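Local coordinates for ribose ABC transporter, substrate binding protein (Conexibacter woesei, PDB 4KQ9) that probably binds ribose or a related sugar in the periplasm and presents it to its ABC transporter, at residues T224-G229 and A240-Q245; A233-T238 and T283-M288. The protein carries 1 engineered substitution. All coordinates share one frame; numbering follows the deposited sequence.

In the fold
The two contacts illustrate how one helix, 228-236, can be fixed at both its ends by different chemistry. Contact 1 is buried, about 10 Å from the centre of the chain, and ties the loop leading into the helix to strand 241-244 through one backbone hydrogen bond and a threonine hydroxyl, and to Gln-245 just past the strand through two waters. Contact 2 lies about 20 Å from that centre, partly at the surface, and sets the C-terminal end of the helix against helix 284-289 by carbon contacts, with charged side chains at its edge. Their centres are about 10 Å apart, and they meet where Thr-242 CG2 packs against Val-234 CG2 at 4.1 Å.

Contact 1: T224-G229 and A240-Q245; sequences TDANEG and ALTVSQ
Asp-225 and Ala-226 turn two successive backbone N-H groups onto strand 241-244, within a lobe of the two-lobed fold of periplasmic sugar-binding proteins. Both residues have positive phi, a bend that probably helps to bring both N-H groups to the strand. Asp-225 N reaches Val-243 O at 2.7 Å, with an N-H...O angle of 150°. Ala-226 N donates a hydrogen bond to Thr-242 OG1 at 3.0 Å. That hydroxyl stands opposite its own backbone N (chi1 -173°), and it also bonds Asp-199 OD1, while the other oxygen of Asp-199 holds Asn-227 N. A valine at Thr-242 would probably leave Ala-226 N and Asp-199 OD1 without the hydroxyl they share.

Past the second N-H, Ala-226 CB rests against Ser-244 CB at 3.8 Å, while Ser-244 OG is bound by Glu-297 and Cys-246 N. Water extends the contact to Gln-245: one molecule donates a hydrogen bond to Asp-225 O and accepts from Gln-245 N, 3.0 Å away. A second donates to both Asp-225 OD1 and Gln-245 OE1, whose carboxylate and amide planes lie 21° apart. Gln-245 OE1 also hydrogen-bonds a glycerol, probably from the crystallisation liquor, though such molecules often mark pockets, and NE2 bonds Ser-110. Thr-224 OG1 is held by Lys-119, while its methyl CG2 lies 3.6 Å from Val-243 O.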
# COMPACT_ATOMS: atom_id res chain seq x y z
N THR A 224 -4.90 -0.05 -7.44
CA THR A 224 -4.00 0.56 -6.52
C THR A 224 -2.60 -0.02 -6.78
O THR A 224 -2.45 -1.18 -7.01
CB THR A 224 -4.41 0.26 -5.07
OG1 THR A 224 -5.68 0.82 -4.80
CG2 THR A 224 -3.43 0.81 -4.12
N ASP A 225 -1.63 0.86 -6.70
CA ASP A 225 -0.19 0.63 -6.64
C ASP A 225 0.55 1.60 -7.55
O ASP A 225 1.68 1.88 -7.33
CB ASP A 225 0.25 -0.79 -7.00
CG ASP A 225 -0.08 -1.81 -5.91
OD1 ASP A 225 -0.39 -1.42 -4.79
OD2 ASP A 225 -0.11 -2.99 -6.24
N ALA A 226 -0.11 2.05 -8.59
CA ALA A 226 0.55 2.87 -9.58
C ALA A 226 1.82 2.18 -10.04
O ALA A 226 2.85 2.78 -10.12
CB ALA A 226 0.87 4.24 -9.01
N ASN A 227 1.74 0.90 -10.35
CA ASN A 227 2.86 0.22 -10.97
C ASN A 227 3.06 0.64 -12.41
O ASN A 227 2.26 1.30 -13.01
CB ASN A 227 2.81 -1.27 -10.80
CG ASN A 227 1.72 -1.93 -11.62
OD1 ASN A 227 1.36 -1.50 -12.65
ND2 ASN A 227 1.27 -3.01 -11.14
N GLU A 228 4.17 0.22 -12.96
CA GLU A 228 4.50 0.67 -14.30
C GLU A 228 3.45 0.26 -15.36
O GLU A 228 3.12 1.02 -16.24
CB GLU A 228 5.89 0.13 -14.66
CG GLU A 228 6.33 0.48 -16.07
CD GLU A 228 7.71 -0.09 -16.44
OE1 GLU A 228 8.70 0.30 -15.78
OE2 GLU A 228 7.80 -0.90 -17.41
N GLY A 229 2.90 -0.93 -15.28
CA GLY A 229 1.86 -1.30 -16.30
C GLY A 229 0.58 -0.52 -16.13
O GLY A 229 -0.12 -0.20 -17.08
N ALA A 240 -8.84 3.63 -15.74
CA ALA A 240 -9.27 5.01 -15.41
C ALA A 240 -8.45 5.65 -14.30
O ALA A 240 -8.23 6.85 -14.34
CB ALA A 240 -10.74 5.07 -15.04
N LEU A 241 -8.12 4.88 -13.26
CA LEU A 241 -7.48 5.45 -12.05
C LEU A 241 -6.60 4.41 -11.40
O LEU A 241 -6.98 3.21 -11.30
CB LEU A 241 -8.54 5.85 -11.04
CG LEU A 241 -8.17 6.44 -9.66
CD1 LEU A 241 -7.89 7.89 -9.89
CD2 LEU A 241 -9.31 6.40 -8.62
N THR A 242 -5.45 4.83 -10.95
CA THR A 242 -4.73 4.04 -9.97
C THR A 242 -4.28 4.94 -8.82
O THR A 242 -4.27 6.19 -8.95
CB THR A 242 -3.53 3.35 -10.64
OG1 THR A 242 -2.91 2.44 -9.72
CG2 THR A 242 -2.50 4.33 -11.14
N VAL A 243 -3.87 4.34 -7.71
CA VAL A 243 -3.48 5.11 -6.55
C VAL A 243 -2.06 4.70 -6.14
O VAL A 243 -1.79 3.49 -5.96
CB VAL A 243 -4.46 4.93 -5.40
CG1 VAL A 243 -4.10 5.85 -4.17
CG2 VAL A 243 -5.85 5.30 -5.86
N SER A 244 -1.15 5.67 -5.98
CA SER A 244 0.20 5.41 -5.38
C SER A 244 0.16 5.50 -3.86
O SER A 244 -0.48 6.41 -3.31
CB SER A 244 1.19 6.39 -5.90
OG SER A 244 2.37 6.27 -5.17
N GLN A 245 0.80 4.53 -3.19
CA GLN A 245 0.97 4.56 -1.76
C GLN A 245 2.27 5.21 -1.37
O GLN A 245 2.63 5.14 -0.24
CB GLN A 245 0.98 3.14 -1.26
CG GLN A 245 -0.36 2.46 -1.41
CD GLN A 245 -0.34 1.10 -0.70
OE1 GLN A 245 -0.40 0.06 -1.34
NE2 GLN A 245 -0.18 1.12 0.61
O HOH W 1 2.25 2.31 -4.55
O HOH W 2 1.45 -0.17 -3.54

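Contact 2: A233-T238 and T283-M288; sequences AVRAGT and TIDRVM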
# COMPACT_ATOMS: atom_id res chain seq x y z
N ALA A 233 -1.34 1.91 -18.71
CA ALA A 233 -2.78 1.70 -18.99
C ALA A 233 -3.64 2.93 -18.73
O ALA A 233 -4.57 3.26 -19.49
CB ALA A 233 -3.29 0.46 -18.25
N VAL A 234 -3.31 3.66 -17.65
CA VAL A 234 -4.00 4.87 -17.35
C VAL A 234 -3.71 5.88 -18.46
O VAL A 234 -4.65 6.53 -18.90
CB VAL A 234 -3.62 5.45 -15.99
CG1 VAL A 234 -4.24 6.83 -15.83
CG2 VAL A 234 -4.20 4.57 -14.89
N ARG A 235 -2.45 5.98 -18.88
CA ARG A 235 -2.09 6.89 -19.97
C ARG A 235 -2.86 6.49 -21.22
O ARG A 235 -3.46 7.36 -21.86
CB ARG A 235 -0.60 6.92 -20.28
CG ARG A 235 0.17 7.80 -19.36
CD ARG A 235 1.66 8.02 -19.70
NE ARG A 235 2.34 6.74 -19.60
CZ ARG A 235 3.20 6.36 -18.66
NH1 ARG A 235 3.55 7.18 -17.67
NH2 ARG A 235 3.73 5.12 -18.71
N ALA A 236 -2.85 5.21 -21.56
CA ALA A 236 -3.61 4.74 -22.75
C ALA A 236 -5.14 4.85 -22.65
O ALA A 236 -5.83 4.74 -23.65
CB ALA A 236 -3.26 3.31 -23.07
N GLY A 237 -5.71 5.05 -21.48
CA GLY A 237 -7.19 5.10 -21.38
C GLY A 237 -7.84 3.71 -21.17
O GLY A 237 -9.09 3.57 -21.18
N THR A 238 -7.06 2.65 -20.99
CA THR A 238 -7.67 1.34 -20.78
C THR A 238 -7.97 1.16 -19.28
O THR A 238 -8.87 0.41 -18.95
CB THR A 238 -6.79 0.20 -21.22
OG1 THR A 238 -5.49 0.36 -20.66
CG2 THR A 238 -6.64 0.11 -22.79
N THR A 283 -5.31 13.50 -15.56
CA THR A 283 -4.36 14.26 -14.75
C THR A 283 -2.97 13.71 -14.71
O THR A 283 -2.07 14.39 -14.17
CB THR A 283 -4.86 14.35 -13.28
OG1 THR A 283 -5.11 13.02 -12.74
CG2 THR A 283 -6.16 15.12 -13.27
N ILE A 284 -2.77 12.50 -15.24
CA ILE A 284 -1.54 11.74 -14.96
C ILE A 284 -0.26 12.49 -15.29
O ILE A 284 0.69 12.55 -14.50
CB ILE A 284 -1.56 10.29 -15.59
CG1 ILE A 284 -0.27 9.53 -15.33
CG2 ILE A 284 -1.76 10.32 -17.10
CD1 ILE A 284 -0.37 8.02 -15.63
N ASP A 285 -0.20 13.06 -16.49
CA ASP A 285 1.05 13.70 -16.92
C ASP A 285 1.37 14.98 -16.06
O ASP A 285 2.50 15.17 -15.62
CB ASP A 285 1.03 13.93 -18.45
CG ASP A 285 0.88 12.59 -19.26
OD1 ASP A 285 1.68 11.62 -19.03
OD2 ASP A 285 -0.06 12.51 -20.10
N ARG A 286 0.36 15.78 -15.79
CA ARG A 286 0.49 16.94 -14.89
C ARG A 286 0.89 16.48 -13.50
O ARG A 286 1.86 16.96 -12.93
CB ARG A 286 -0.82 17.68 -14.75
CG ARG A 286 -1.19 18.65 -15.84
CD ARG A 286 -2.58 19.28 -15.53
NE ARG A 286 -3.66 18.69 -16.33
CZ ARG A 286 -4.92 18.51 -15.94
NH1 ARG A 286 -5.79 17.96 -16.77
NH2 ARG A 286 -5.32 18.88 -14.73
N VAL A 287 0.17 15.51 -12.97
CA VAL A 287 0.49 15.04 -11.63
C VAL A 287 1.93 14.56 -11.56
O VAL A 287 2.76 14.94 -10.66
CB VAL A 287 -0.48 13.94 -11.21
CG1 VAL A 287 0.07 13.17 -10.04
CG2 VAL A 287 -1.84 14.53 -10.90
N MSE A 288 2.29 13.77 -12.55
CA MSE A 288 3.59 13.13 -12.48
C MSE A 288 4.79 14.03 -12.70
O MSE A 288 5.93 13.63 -12.40
CB MSE A 288 3.62 11.92 -13.42
CG MSE A 288 2.91 10.72 -12.74
SE MSE A 288 3.16 9.19 -13.99
CE MSE A 288 5.02 8.62 -13.62
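Val-234 O is gripped twice, by Gly-237 N at 3.2 Å and by the hydroxyl of Thr-281, and the side chain of Val-234 meets Ile-284 of helix 284-289. The first bond belongs to a Schellman motif that ends helix 228-236. Its partner runs from Thr-238 N back to Ala-233 O at 3.0 Å, and Gly-237 makes the turn with a phi of 88°, where a CB would press on the preceding carbonyl oxygen.

Between the helices, Ile-284 is the central apolar contact. Its CG1 branch extends opposite the backbone N (chi1 178°) and carries CD1 to two neighbours. CD1 touches Val-234 CG1 at 4.1 Å and lies 3.8 Å from Arg-235 CG, where the arginine and isoleucine side chains cross at about a right angle. Leu-231 and Ile-279 also pack on Ile-284.

The aliphatic stem of Arg-235 makes the closer contacts. Its CD passes 3.7 Å from Asp-285 OD1, and NH1 comes within 4.2 Å of SE of Met-288, here a selenomethionine. The guanidinium and the carboxylate are nearly coplanar, yet Arg-235 NE stays 5.0 Å from Asp-285 OD1. No hydrogen bond or salt bridge joins the two segments, so their cohesion rests on apolar contact, with opposite charges at the exposed edge probably adding a mild attraction.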